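Local coordinates for protein translation initiation factor eIF2B subunit epsilon (Schizosaccharomyces pombe, PDB 5B04) that forms part of the eIF2B complex, which exchanges GDP for GTP on the gamma subunit of translation initiation factor eIF2, at residues N353-S358 with D370-D375; N152-M157 with L257-H262; T168-E173 with R273-Q278; S103-D108 with D239-R244. All coordinates share one frame; numbering follows the deposited sequence.

Contact 1: N353-S358 with D370-D375; sequences NCTIGS and DVVIGD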
loop_
_atom_site.group_PDB
_atom_site.type_symbol
_atom_site.label_atom_id
_atom_site.label_comp_id
_atom_site.label_asym_id
_atom_site.label_seq_id
_atom_site.Cartn_x
_atom_site.Cartn_y
_atom_site.Cartn_z
ATOM N N ASN I 353 -37.495 34.523 -22.269
ATOM C CA ASN I 353 -38.767 34.337 -22.965
ATOM C C ASN I 353 -38.690 34.503 -24.484
ATOM O O ASN I 353 -39.425 35.299 -25.064
ATOM C CB ASN I 353 -39.808 35.309 -22.400
ATOM C CG ASN I 353 -41.231 34.832 -22.613
ATOM O OD1 ASN I 353 -41.502 34.011 -23.490
ATOM N ND2 ASN I 353 -42.152 35.347 -21.808
ATOM N N CYS I 354 -37.805 33.746 -25.125
ATOM C CA CYS I 354 -37.690 33.788 -26.579
ATOM C C CYS I 354 -38.262 32.525 -27.215
ATOM O O CYS I 354 -38.450 31.511 -26.546
ATOM C CB CYS I 354 -36.232 33.973 -26.999
ATOM S SG CYS I 354 -35.530 35.572 -26.551
ATOM N N THR I 355 -38.538 32.596 -28.513
ATOM C CA THR I 355 -39.075 31.454 -29.241
ATOM C C THR I 355 -38.337 31.251 -30.560
ATOM O O THR I 355 -38.380 32.105 -31.447
ATOM C CB THR I 355 -40.582 31.615 -29.519
ATOM O OG1 THR I 355 -41.311 31.496 -28.292
ATOM C CG2 THR I 355 -41.064 30.544 -30.486
ATOM N N ILE I 356 -37.656 30.117 -30.679
ATOM C CA ILE I 356 -36.912 29.792 -31.889
ATOM C C ILE I 356 -37.499 28.554 -32.560
ATOM O O ILE I 356 -37.639 27.503 -31.933
ATOM C CB ILE I 356 -35.422 29.563 -31.587
ATOM C CG1 ILE I 356 -34.865 30.732 -30.772
ATOM C CG2 ILE I 356 -34.638 29.382 -32.879
ATOM C CD1 ILE I 356 -33.402 30.599 -30.432
ATOM N N GLY I 357 -37.839 28.689 -33.837
ATOM C CA GLY I 357 -38.525 27.638 -34.564
ATOM C C GLY I 357 -37.650 26.477 -34.995
ATOM O O GLY I 357 -36.468 26.411 -34.659
ATOM N N SER I 358 -38.244 25.561 -35.754
ATOM C CA SER I 358 -37.554 24.357 -36.202
ATOM C C SER I 358 -36.545 24.647 -37.310
ATOM O O SER I 358 -36.690 25.615 -38.056
ATOM C CB SER I 358 -38.569 23.317 -36.683
ATOM O OG SER I 358 -39.373 23.833 -37.731
ATOM N N ASP I 370 -37.855 38.407 -25.400
ATOM C CA ASP I 370 -39.083 38.276 -26.189
ATOM C C ASP I 370 -38.882 38.266 -27.705
ATOM O O ASP I 370 -39.793 38.613 -28.455
ATOM C CB ASP I 370 -40.062 39.391 -25.815
ATOM C CG ASP I 370 -40.510 39.309 -24.368
ATOM O OD1 ASP I 370 -39.813 39.870 -23.497
ATOM O OD2 ASP I 370 -41.557 38.682 -24.103
ATOM N N VAL I 371 -37.700 37.860 -28.156
ATOM C CA VAL I 371 -37.451 37.722 -29.587
ATOM C C VAL I 371 -38.037 36.413 -30.105
ATOM O O VAL I 371 -37.756 35.342 -29.567
ATOM C CB VAL I 371 -35.947 37.768 -29.916
ATOM C CG1 VAL I 371 -35.724 37.577 -31.409
ATOM C CG2 VAL I 371 -35.343 39.080 -29.450
ATOM N N VAL I 372 -38.857 36.502 -31.148
ATOM C CA VAL I 372 -39.459 35.317 -31.749
ATOM C C VAL I 372 -38.911 35.082 -33.153
ATOM O O VAL I 372 -38.960 35.966 -34.007
ATOM C CB VAL I 372 -40.995 35.433 -31.813
ATOM C CG1 VAL I 372 -41.577 34.348 -32.706
ATOM C CG2 VAL I 372 -41.588 35.359 -30.413
ATOM N N ILE I 373 -38.385 33.882 -33.381
ATOM C CA ILE I 373 -37.798 33.536 -34.669
ATOM C C ILE I 373 -38.443 32.282 -35.252
ATOM O O ILE I 373 -38.427 31.218 -34.636
ATOM C CB ILE I 373 -36.281 33.324 -34.546
ATOM C CG1 ILE I 373 -35.602 34.642 -34.171
ATOM C CG2 ILE I 373 -35.709 32.785 -35.847
ATOM C CD1 ILE I 373 -34.245 34.472 -33.545
ATOM N N GLY I 374 -39.008 32.421 -36.447
ATOM C CA GLY I 374 -39.727 31.337 -37.093
ATOM C C GLY I 374 -38.831 30.244 -37.640
ATOM O O GLY I 374 -37.609 30.310 -37.522
ATOM N N ASP I 375 -39.452 29.239 -38.252
ATOM C CA ASP I 375 -38.741 28.065 -38.748
ATOM C C ASP I 375 -37.808 28.382 -39.917
ATOM O O ASP I 375 -38.016 29.355 -40.643
ATOM C CB ASP I 375 -39.745 26.990 -39.173
ATOM C CG ASP I 375 -40.827 26.755 -38.134
ATOM O OD1 ASP I 375 -40.524 26.842 -36.927
ATOM O OD2 ASP I 375 -41.983 26.487 -38.526
#
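Thr355 and Ile356 pair in parallel with Val372 and Ile373 on two successive coils of the left-handed beta-helix domain. Three backbone bonds hold the coils in register. Thr355 N donates to Val371 O at 3.0 Å. Thr355 O receives Ile373 N at 2.6 Å, nearly straight at 179°. Gly357 N reaches Ile373 O at 2.7 Å. CA-H groups of Asp370, Val372 and Ile356 add contacts to the carbonyls opposite. The lower-numbered coil is bonded in turn to the preceding one, through Lys338 and Ala335.

The side chains stack in matched rows. Ile356 and Ile373 share the inner face, where both touch Ile362 of strand 361-363. Cys354 and Val371 meet on the side of Ile356 and Ile373, with Cys354 SG 4.0 Å from Val371 CB. The sulfur also takes a weak hydrogen bond from Val371 N. Thr355 and Val372 lie on the other face. Val372 CG2, set beside its own backbone N, approaches Thr355 CB at 4.0 Å.

A polar contact finishes the pair at the Gly357 end. Asp375 CG is anti to its carbonyl carbon and beside its backbone N (chi1 -47°), which brings the carboxylate back toward the neighbouring coil. Gly357 CA lies 3.2 Å from Asp375 OD1. Ser358 N donates to Asp375 OD1 at 2.9 Å and meets this oxygen from above the carboxylate plane, 38° out of it.

Contact 2: N152-M157 with L257-H262; sequences NAIMTM and LGKKIH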
loop_
_atom_site.group_PDB
_atom_site.type_symbol
_atom_site.label_atom_id
_atom_site.label_comp_id
_atom_site.label_asym_id
_atom_site.label_seq_id
_atom_site.Cartn_x
_atom_site.Cartn_y
_atom_site.Cartn_z
ATOM N N ASN I 152 0.969 67.287 -5.832
ATOM C CA ASN I 152 0.950 67.561 -7.263
ATOM C C ASN I 152 0.737 66.290 -8.082
ATOM O O ASN I 152 0.667 66.337 -9.310
ATOM C CB ASN I 152 2.242 68.257 -7.692
ATOM C CG ASN I 152 2.361 69.660 -7.128
ATOM O OD1 ASN I 152 1.369 70.380 -7.011
ATOM N ND2 ASN I 152 3.578 70.055 -6.774
ATOM N N ALA I 153 0.639 65.156 -7.393
ATOM C CA ALA I 153 0.248 63.907 -8.034
ATOM C C ALA I 153 -1.265 63.899 -8.201
ATOM O O ALA I 153 -2.004 63.645 -7.250
ATOM C CB ALA I 153 0.711 62.713 -7.218
ATOM N N ILE I 154 -1.723 64.182 -9.415
ATOM C CA ILE I 154 -3.133 64.464 -9.653
ATOM C C ILE I 154 -3.989 63.223 -9.906
ATOM O O ILE I 154 -5.040 63.056 -9.287
ATOM C CB ILE I 154 -3.294 65.430 -10.843
ATOM C CG1 ILE I 154 -2.610 66.758 -10.527
ATOM C CG2 ILE I 154 -4.760 65.662 -11.152
ATOM C CD1 ILE I 154 -3.035 67.348 -9.200
ATOM N N MET I 155 -3.546 62.354 -10.808
ATOM C CA MET I 155 -4.378 61.226 -11.212
ATOM C C MET I 155 -3.586 59.935 -11.426
ATOM O O MET I 155 -2.469 59.953 -11.943
ATOM C CB MET I 155 -5.153 61.593 -12.484
ATOM C CG MET I 155 -5.872 60.439 -13.165
ATOM S SD MET I 155 -6.845 60.972 -14.589
ATOM C CE MET I 155 -5.605 61.003 -15.880
ATOM N N THR I 156 -4.175 58.818 -11.006
ATOM C CA THR I 156 -3.603 57.499 -11.244
ATOM C C THR I 156 -4.404 56.758 -12.310
ATOM O O THR I 156 -5.597 56.507 -12.140
ATOM C CB THR I 156 -3.568 56.651 -9.958
ATOM O OG1 THR I 156 -2.648 57.231 -9.025
ATOM C CG2 THR I 156 -3.132 55.228 -10.270
ATOM N N MET I 157 -3.743 56.410 -13.409
ATOM C CA MET I 157 -4.406 55.730 -14.516
ATOM C C MET I 157 -4.314 54.212 -14.389
ATOM O O MET I 157 -3.230 53.638 -14.486
ATOM C CB MET I 157 -3.809 56.177 -15.851
ATOM C CG MET I 157 -4.018 57.650 -16.161
ATOM S SD MET I 157 -3.355 58.128 -17.770
ATOM C CE MET I 157 -1.596 57.966 -17.476
ATOM N N LEU I 257 0.502 73.295 -15.110
ATOM C CA LEU I 257 1.805 73.392 -14.502
ATOM C C LEU I 257 2.113 72.331 -13.482
ATOM O O LEU I 257 1.302 72.017 -12.632
ATOM C CB LEU I 257 1.925 74.735 -13.821
ATOM C CG LEU I 257 2.617 75.820 -14.623
ATOM C CD1 LEU I 257 1.631 76.501 -15.555
ATOM C CD2 LEU I 257 3.224 76.820 -13.661
ATOM N N GLY I 258 3.317 71.798 -13.553
ATOM C CA GLY I 258 3.912 71.119 -12.430
ATOM C C GLY I 258 3.102 70.029 -11.784
ATOM O O GLY I 258 3.035 69.956 -10.574
ATOM N N LYS I 259 2.492 69.174 -12.579
ATOM C CA LYS I 259 1.656 68.142 -12.024
ATOM C C LYS I 259 2.125 66.791 -12.463
ATOM O O LYS I 259 2.758 66.654 -13.483
ATOM C CB LYS I 259 0.231 68.377 -12.432
ATOM C CG LYS I 259 -0.188 69.802 -12.198
ATOM C CD LYS I 259 0.120 70.206 -10.781
ATOM C CE LYS I 259 -1.155 70.271 -9.971
ATOM N NZ LYS I 259 -0.900 70.738 -8.589
ATOM N N LYS I 260 1.841 65.793 -11.648
ATOM C CA LYS I 260 2.377 64.475 -11.847
ATOM C C LYS I 260 1.262 63.530 -12.172
ATOM O O LYS I 260 0.240 63.537 -11.529
ATOM C CB LYS I 260 3.056 64.006 -10.576
ATOM C CG LYS I 260 4.529 64.342 -10.488
ATOM C CD LYS I 260 5.035 64.147 -9.074
ATOM C CE LYS I 260 6.366 64.826 -8.873
ATOM N NZ LYS I 260 6.328 66.192 -9.446
ATOM N N ILE I 261 1.467 62.714 -13.188
ATOM C CA ILE I 261 0.471 61.741 -13.604
ATOM C C ILE I 261 1.048 60.340 -13.397
ATOM O O ILE I 261 2.252 60.129 -13.555
ATOM C CB ILE I 261 0.044 61.967 -15.078
ATOM C CG1 ILE I 261 -1.270 61.252 -15.375
ATOM C CG2 ILE I 261 1.134 61.561 -16.047
ATOM C CD1 ILE I 261 -2.408 61.800 -14.583
ATOM N N HIS I 262 0.202 59.389 -13.014
ATOM C CA HIS I 262 0.694 58.065 -12.640
ATOM C C HIS I 262 -0.087 56.916 -13.268
ATOM O O HIS I 262 -1.253 57.063 -13.638
ATOM C CB HIS I 262 0.680 57.913 -11.117
ATOM C CG HIS I 262 1.801 58.628 -10.430
ATOM N ND1 HIS I 262 3.075 58.110 -10.354
ATOM C CD2 HIS I 262 1.839 59.820 -9.789
ATOM C CE1 HIS I 262 3.851 58.952 -9.695
ATOM N NE2 HIS I 262 3.127 59.998 -9.341
#
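Asn152 meets Lys259 and Lys260 through two acceptors. Its backbone O receives Lys260 N at 2.7 Å. Its amide OD1 takes the ammonium NZ of Lys259 at 2.8 Å. The two side chains cross at about a right angle. Lys259 CE packs against Ile154 CD1.

Three more backbone bonds join the parallel strands. Lys260 O accepts Ile154 N at 3.0 Å, Met155 O accepts His262 N at 2.9 Å, and His262 O accepts Met157 N at 2.6 Å. Between the Ala153-Lys260 and Thr156-His262 pairs, the first strand has one extra residue, consistent with a beta bulge. Ile154 O, in the bulge, is bonded by Ser227 OG. Thr156 OG1 is served by His143 and Arg146, and His262 ND1 makes a weak bond to Ser184 O.

Ala153 CB touches the His262 ring at its edge, 4.0 Å from CD2. Ile261 CD1 lies 3.5 Å from Met155 CB, the two side chains running alongside each other. In the mixed sheet of the nucleotidyltransferase-like domain, strand 153-161 lies between parallel strand 260-266 and antiparallel strand 212-226. Phe247 of helix 243-252 packs on Ile154 and Met155, and Leu252 on Ile261.

Contact 3: T168-E173 with R273-Q278; sequences TRARTE and RVRSLQ. With PO4 (phosphate ion), chain S.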
loop_
_atom_site.group_PDB
_atom_site.type_symbol
_atom_site.label_atom_id
_atom_site.label_comp_id
_atom_site.label_asym_id
_atom_site.label_seq_id
_atom_site.Cartn_x
_atom_site.Cartn_y
_atom_site.Cartn_z
ATOM N N THR I 168 -9.111 42.341 -26.938
ATOM C CA THR I 168 -9.781 43.283 -26.050
ATOM C C THR I 168 -9.174 44.675 -26.210
ATOM O O THR I 168 -9.815 45.685 -25.916
ATOM C CB THR I 168 -9.682 42.839 -24.578
ATOM O OG1 THR I 168 -9.900 41.427 -24.487
ATOM C CG2 THR I 168 -10.711 43.565 -23.724
ATOM N N ARG I 169 -7.935 44.717 -26.689
ATOM C CA ARG I 169 -7.226 45.975 -26.891
ATOM C C ARG I 169 -7.617 46.619 -28.218
ATOM O O ARG I 169 -6.943 46.430 -29.232
ATOM C CB ARG I 169 -5.713 45.745 -26.839
ATOM C CG ARG I 169 -4.877 47.015 -26.764
ATOM C CD ARG I 169 -3.398 46.679 -26.620
ATOM N NE ARG I 169 -2.587 47.851 -26.299
ATOM C CZ ARG I 169 -1.855 48.521 -27.183
ATOM N NH1 ARG I 169 -1.823 48.137 -28.450
ATOM N NH2 ARG I 169 -1.148 49.575 -26.796
ATOM N N ALA I 170 -8.708 47.378 -28.207
ATOM C CA ALA I 170 -9.171 48.069 -29.406
ATOM C C ALA I 170 -8.369 49.347 -29.636
ATOM O O ALA I 170 -7.311 49.536 -29.037
ATOM C CB ALA I 170 -10.654 48.379 -29.303
ATOM N N ARG I 171 -8.874 50.226 -30.496
ATOM C CA ARG I 171 -8.119 51.408 -30.906
ATOM C C ARG I 171 -8.021 52.467 -29.808
ATOM O O ARG I 171 -6.972 53.089 -29.637
ATOM C CB ARG I 171 -8.737 52.022 -32.165
ATOM C CG ARG I 171 -7.904 53.142 -32.771
ATOM C CD ARG I 171 -6.460 52.708 -32.986
ATOM N NE ARG I 171 -6.297 51.867 -34.169
ATOM C CZ ARG I 171 -5.144 51.325 -34.547
ATOM N NH1 ARG I 171 -4.046 51.530 -33.832
ATOM N NH2 ARG I 171 -5.088 50.576 -35.641
ATOM N N THR I 172 -9.109 52.677 -29.073
ATOM C CA THR I 172 -9.096 53.611 -27.950
ATOM C C THR I 172 -8.128 53.122 -26.878
ATOM O O THR I 172 -7.378 53.905 -26.292
ATOM C CB THR I 172 -10.504 53.789 -27.338
ATOM O OG1 THR I 172 -11.316 54.573 -28.222
ATOM C CG2 THR I 172 -10.428 54.487 -25.986
ATOM N N GLU I 173 -8.137 51.814 -26.645
ATOM C CA GLU I 173 -7.283 51.202 -25.637
ATOM C C GLU I 173 -5.838 51.083 -26.118
ATOM O O GLU I 173 -4.916 50.955 -25.312
ATOM C CB GLU I 173 -7.822 49.821 -25.245
ATOM C CG GLU I 173 -9.145 49.847 -24.484
ATOM C CD GLU I 173 -10.333 50.181 -25.368
ATOM O OE1 GLU I 173 -10.200 50.092 -26.607
ATOM O OE2 GLU I 173 -11.401 50.536 -24.825
ATOM N N ARG I 273 -14.105 48.398 -21.067
ATOM C CA ARG I 273 -15.267 49.275 -21.168
ATOM C C ARG I 273 -16.124 48.951 -22.386
ATOM O O ARG I 273 -15.606 48.709 -23.476
ATOM C CB ARG I 273 -14.834 50.742 -21.224
ATOM C CG ARG I 273 -14.309 51.284 -19.910
ATOM C CD ARG I 273 -14.112 52.790 -19.969
ATOM N NE ARG I 273 -13.283 53.185 -21.103
ATOM C CZ ARG I 273 -13.654 54.068 -22.024
ATOM N NH1 ARG I 273 -14.838 54.655 -21.938
ATOM N NH2 ARG I 273 -12.839 54.369 -23.026
ATOM N N VAL I 274 -17.438 48.951 -22.190
ATOM C CA VAL I 274 -18.376 48.765 -23.290
ATOM C C VAL I 274 -18.662 50.113 -23.939
ATOM O O VAL I 274 -19.608 50.807 -23.566
ATOM C CB VAL I 274 -19.691 48.127 -22.816
ATOM C CG1 VAL I 274 -20.517 47.675 -24.011
ATOM C CG2 VAL I 274 -19.404 46.955 -21.893
ATOM N N ARG I 275 -17.834 50.478 -24.911
ATOM C CA ARG I 275 -17.892 51.806 -25.510
ATOM C C ARG I 275 -18.293 51.765 -26.982
ATOM O O ARG I 275 -18.389 52.804 -27.633
ATOM C CB ARG I 275 -16.540 52.501 -25.360
ATOM C CG ARG I 275 -15.375 51.643 -25.814
ATOM C CD ARG I 275 -14.099 52.449 -25.941
ATOM N NE ARG I 275 -13.140 51.786 -26.818
ATOM C CZ ARG I 275 -13.195 51.829 -28.146
ATOM N NH1 ARG I 275 -14.162 52.505 -28.751
ATOM N NH2 ARG I 275 -12.281 51.198 -28.869
ATOM N N SER I 276 -18.520 50.563 -27.501
ATOM C CA SER I 276 -18.924 50.395 -28.893
ATOM C C SER I 276 -19.577 49.035 -29.117
ATOM O O SER I 276 -19.693 48.231 -28.192
ATOM C CB SER I 276 -17.723 50.557 -29.826
ATOM O OG SER I 276 -16.772 49.527 -29.624
ATOM N N LEU I 277 -20.002 48.786 -30.350
ATOM C CA LEU I 277 -20.614 47.512 -30.713
ATOM C C LEU I 277 -19.608 46.374 -30.642
ATOM O O LEU I 277 -19.876 45.326 -30.054
ATOM C CB LEU I 277 -21.207 47.586 -32.119
ATOM C CG LEU I 277 -22.365 48.556 -32.341
ATOM C CD1 LEU I 277 -22.560 48.780 -33.824
ATOM C CD2 LEU I 277 -23.637 48.019 -31.708
ATOM N N GLN I 278 -18.446 46.588 -31.251
ATOM C CA GLN I 278 -17.418 45.559 -31.337
ATOM C C GLN I 278 -16.809 45.237 -29.975
ATOM O O GLN I 278 -16.343 44.122 -29.748
ATOM C CB GLN I 278 -16.330 45.988 -32.323
ATOM C CG GLN I 278 -16.792 45.971 -33.773
ATOM C CD GLN I 278 -16.077 46.994 -34.632
ATOM O OE1 GLN I 278 -16.483 48.154 -34.704
ATOM N NE2 GLN I 278 -15.007 46.568 -35.292
HETATM P P PO4 S . -13.138 51.825 -32.271
HETATM O O1 PO4 S . -13.889 50.746 -31.527
HETATM O O2 PO4 S . -12.805 52.953 -31.322
HETATM O O3 PO4 S . -13.998 52.354 -33.394
HETATM O O4 PO4 S . -11.862 51.251 -32.841
#
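The guanidinium of Arg275 carries Thr172 on one face and two anions at its edges. Thr172 OG1 stands 3.3 Å above the plane, over its centre. At one edge lies the carboxylate of Glu173, nearly coplanar at 18°. The grip is side-on: NE holds OE2 at 2.9 Å and NH2 holds OE1 at 3.3 Å, each oxygen using its syn lone pair. At another edge is a free phosphate ion, probably from the crystallisation liquor. Its O2 is 2.9 Å from Arg275 NH1, and weaker bonds run from NH1 and NH2 to the same ion.

Arg275 CG sits between its backbone N and carbonyl carbon (chi1 50°). The chain beyond is extended and carries the guanidinium across. Ala170 CB touches its edge, 3.3 Å from NH2. Thr172 CG2 reaches the edge of the Arg273 guanidinium, 3.8 Å from Arg273 NH2. Arg273 NH1 is bonded to Ser127 O and Tyr27 OH.

The contact links the loop between strands 153-161 and 175-179 to the turn before helix 277-288, where Ser276 is the N-cap. Thr172 is a known phosphorylation site, unmodified here. The salt bridge fixes the rotation of the Arg275 guanidinium. Its NH2 serves both anions, which probably balance its positive charge.

Contact 4: S103-D108 with D239-R244; sequences SLSVGD and DYQDIR
Ser105 OG lies 2.9 Å from the backbone O of Gln241, and this is where the polar parts of the two segments come together. The torsion of Ser105 (chi1 161°) sets OG trans to its backbone N and turned toward Gln241. The side chain of Gln241 folds back at chi2, which brings its amide end near Ser105 and the carboxylate of Asp108. The orientation of that amide is uncertain.

The firmer link runs through a residue outside the two segments, Arg111 on helix 108-115. Arg111 forms a salt bridge with Asp108 OD1 and a hydrogen bond to Tyr240 O, and so bridges the two segments.

The apolar contact is Val106 CG2 to Ile243 CB, at 4.3 Å. Val106 CG1 makes van der Waals contact with Gln241 O at 3.4 Å. Each segment leads into a helix. Gly107 is the N-cap of helix 108-115, with backbone angles (phi 124°, psi -51°) that call for glycine. Asp242 is the N-cap of helix 243-252, and its OD2 accepts Lys245 N.

The contact thus joins the starts of two helices in the nucleotidyltransferase-like domain. Val106 and Ile243 both rest on Leu125 of strand 123-127. Ile243 also touches Gln222 and Asp224 of strand 212-226, and Met155 of strand 153-161.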
loop_
_atom_site.group_PDB
_atom_site.type_symbol
_atom_site.label_atom_id
_atom_site.label_comp_id
_atom_site.label_asym_id
_atom_site.label_seq_id
_atom_site.Cartn_x
_atom_site.Cartn_y
_atom_site.Cartn_z
ATOM N N SER I 103 -24.758 65.314 -25.492
ATOM C CA SER I 103 -23.328 65.155 -25.751
ATOM C C SER I 103 -22.458 65.702 -24.624
ATOM O O SER I 103 -21.509 66.449 -24.870
ATOM C CB SER I 103 -22.948 65.831 -27.072
ATOM O OG SER I 103 -21.546 65.798 -27.276
ATOM N N LEU I 104 -22.781 65.324 -23.392
ATOM C CA LEU I 104 -22.032 65.792 -22.231
ATOM C C LEU I 104 -20.590 65.299 -22.257
ATOM O O LEU I 104 -20.331 64.106 -22.419
ATOM C CB LEU I 104 -22.709 65.348 -20.936
ATOM C CG LEU I 104 -21.980 65.785 -19.665
ATOM C CD1 LEU I 104 -21.934 67.301 -19.566
ATOM C CD2 LEU I 104 -22.639 65.184 -18.441
ATOM N N SER I 105 -19.656 66.228 -22.091
ATOM C CA SER I 105 -18.235 65.913 -22.137
ATOM C C SER I 105 -17.655 65.658 -20.751
ATOM O O SER I 105 -18.138 66.198 -19.756
ATOM C CB SER I 105 -17.467 67.049 -22.816
ATOM O OG SER I 105 -16.087 66.994 -22.498
ATOM N N VAL I 106 -16.617 64.828 -20.691
ATOM C CA VAL I 106 -15.881 64.633 -19.449
ATOM C C VAL I 106 -15.020 65.865 -19.191
ATOM O O VAL I 106 -14.086 66.160 -19.931
ATOM C CB VAL I 106 -15.011 63.355 -19.483
ATOM C CG1 VAL I 106 -14.294 63.213 -20.822
ATOM C CG2 VAL I 106 -14.027 63.347 -18.320
ATOM N N GLY I 107 -15.353 66.594 -18.135
ATOM C CA GLY I 107 -14.752 67.890 -17.903
ATOM C C GLY I 107 -15.861 68.908 -17.792
ATOM O O GLY I 107 -15.905 69.687 -16.843
ATOM N N ASP I 108 -16.763 68.900 -18.771
ATOM C CA ASP I 108 -18.003 69.658 -18.668
ATOM C C ASP I 108 -18.754 69.175 -17.436
ATOM O O ASP I 108 -19.349 69.964 -16.704
ATOM C CB ASP I 108 -18.865 69.493 -19.923
ATOM C CG ASP I 108 -18.367 70.322 -21.090
ATOM O OD1 ASP I 108 -17.498 71.193 -20.878
ATOM O OD2 ASP I 108 -18.850 70.104 -22.221
ATOM N N ASP I 239 -10.534 74.659 -21.680
ATOM C CA ASP I 239 -10.362 74.197 -23.052
ATOM C C ASP I 239 -10.283 72.675 -23.114
ATOM O O ASP I 239 -10.307 72.087 -24.196
ATOM C CB ASP I 239 -9.107 74.812 -23.673
ATOM C CG ASP I 239 -7.840 74.400 -22.952
ATOM O OD1 ASP I 239 -7.893 74.216 -21.717
ATOM O OD2 ASP I 239 -6.793 74.258 -23.618
ATOM N N TYR I 240 -10.193 72.043 -21.948
ATOM C CA TYR I 240 -10.055 70.593 -21.870
ATOM C C TYR I 240 -11.403 69.886 -21.977
ATOM O O TYR I 240 -12.333 70.184 -21.228
ATOM C CB TYR I 240 -9.359 70.191 -20.567
ATOM C CG TYR I 240 -7.888 70.543 -20.518
ATOM C CD1 TYR I 240 -7.223 70.999 -21.649
ATOM C CD2 TYR I 240 -7.163 70.409 -19.341
ATOM C CE1 TYR I 240 -5.880 71.319 -21.607
ATOM C CE2 TYR I 240 -5.819 70.725 -19.291
ATOM C CZ TYR I 240 -5.183 71.179 -20.426
ATOM O OH TYR I 240 -3.845 71.495 -20.381
ATOM N N GLN I 241 -11.498 68.944 -22.911
ATOM C CA GLN I 241 -12.736 68.202 -23.128
ATOM C C GLN I 241 -12.525 66.694 -23.025
ATOM O O GLN I 241 -13.378 65.978 -22.507
ATOM C CB GLN I 241 -13.338 68.553 -24.491
ATOM C CG GLN I 241 -13.734 70.013 -24.638
ATOM C CD GLN I 241 -14.741 70.457 -23.593
ATOM O OE1 GLN I 241 -15.573 69.672 -23.139
ATOM N NE2 GLN I 241 -14.668 71.725 -23.205
ATOM N N ASP I 242 -11.394 66.211 -23.529
ATOM C CA ASP I 242 -11.070 64.794 -23.419
ATOM C C ASP I 242 -10.028 64.572 -22.330
ATOM O O ASP I 242 -9.043 65.299 -22.245
ATOM C CB ASP I 242 -10.565 64.240 -24.753
ATOM C CG ASP I 242 -10.236 62.762 -24.679
ATOM O OD1 ASP I 242 -11.008 62.012 -24.045
ATOM O OD2 ASP I 242 -9.205 62.349 -25.252
ATOM N N ILE I 243 -10.245 63.558 -21.502
ATOM C CA ILE I 243 -9.361 63.304 -20.373
ATOM C C ILE I 243 -7.987 62.797 -20.820
ATOM O O ILE I 243 -7.044 62.764 -20.031
ATOM C CB ILE I 243 -9.987 62.285 -19.393
ATOM C CG1 ILE I 243 -9.353 62.410 -18.005
ATOM C CG2 ILE I 243 -9.868 60.868 -19.940
ATOM C CD1 ILE I 243 -9.877 61.410 -17.004
ATOM N N ARG I 244 -7.869 62.419 -22.090
ATOM C CA ARG I 244 -6.627 61.834 -22.586
ATOM C C ARG I 244 -5.780 62.791 -23.424
ATOM O O ARG I 244 -4.597 62.975 -23.148
ATOM C CB ARG I 244 -6.928 60.572 -23.397
ATOM C CG ARG I 244 -7.079 59.320 -22.547
ATOM C CD ARG I 244 -5.863 59.127 -21.650
ATOM N NE ARG I 244 -5.898 57.860 -20.924
ATOM C CZ ARG I 244 -6.465 57.693 -19.733
ATOM N NH1 ARG I 244 -7.055 58.713 -19.126
ATOM N NH2 ARG I 244 -6.444 56.503 -19.149
#

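Overall arrangement
From the N terminus, the first segments of contacts 4, 2 and 3 come in that order, and their partners follow in the same order. Each contact closes a loop of 99 to 130 residues, and all three loops cross. Together they tie distant parts of the nucleotidyltransferase-like domain to one another. Contact 4 joins two helix starts, contact 2 pairs two strands of the central sheet, and contact 3 fixes a loop beside helix 277-288. Contacts 2 and 4 touch, with Met157 SD packing on Arg244. Contact 1 follows in series, closing 11 residues within the beta-helix. Its centre lies about 54 Å from that of contact 2, on the opposite side of the chain's centre.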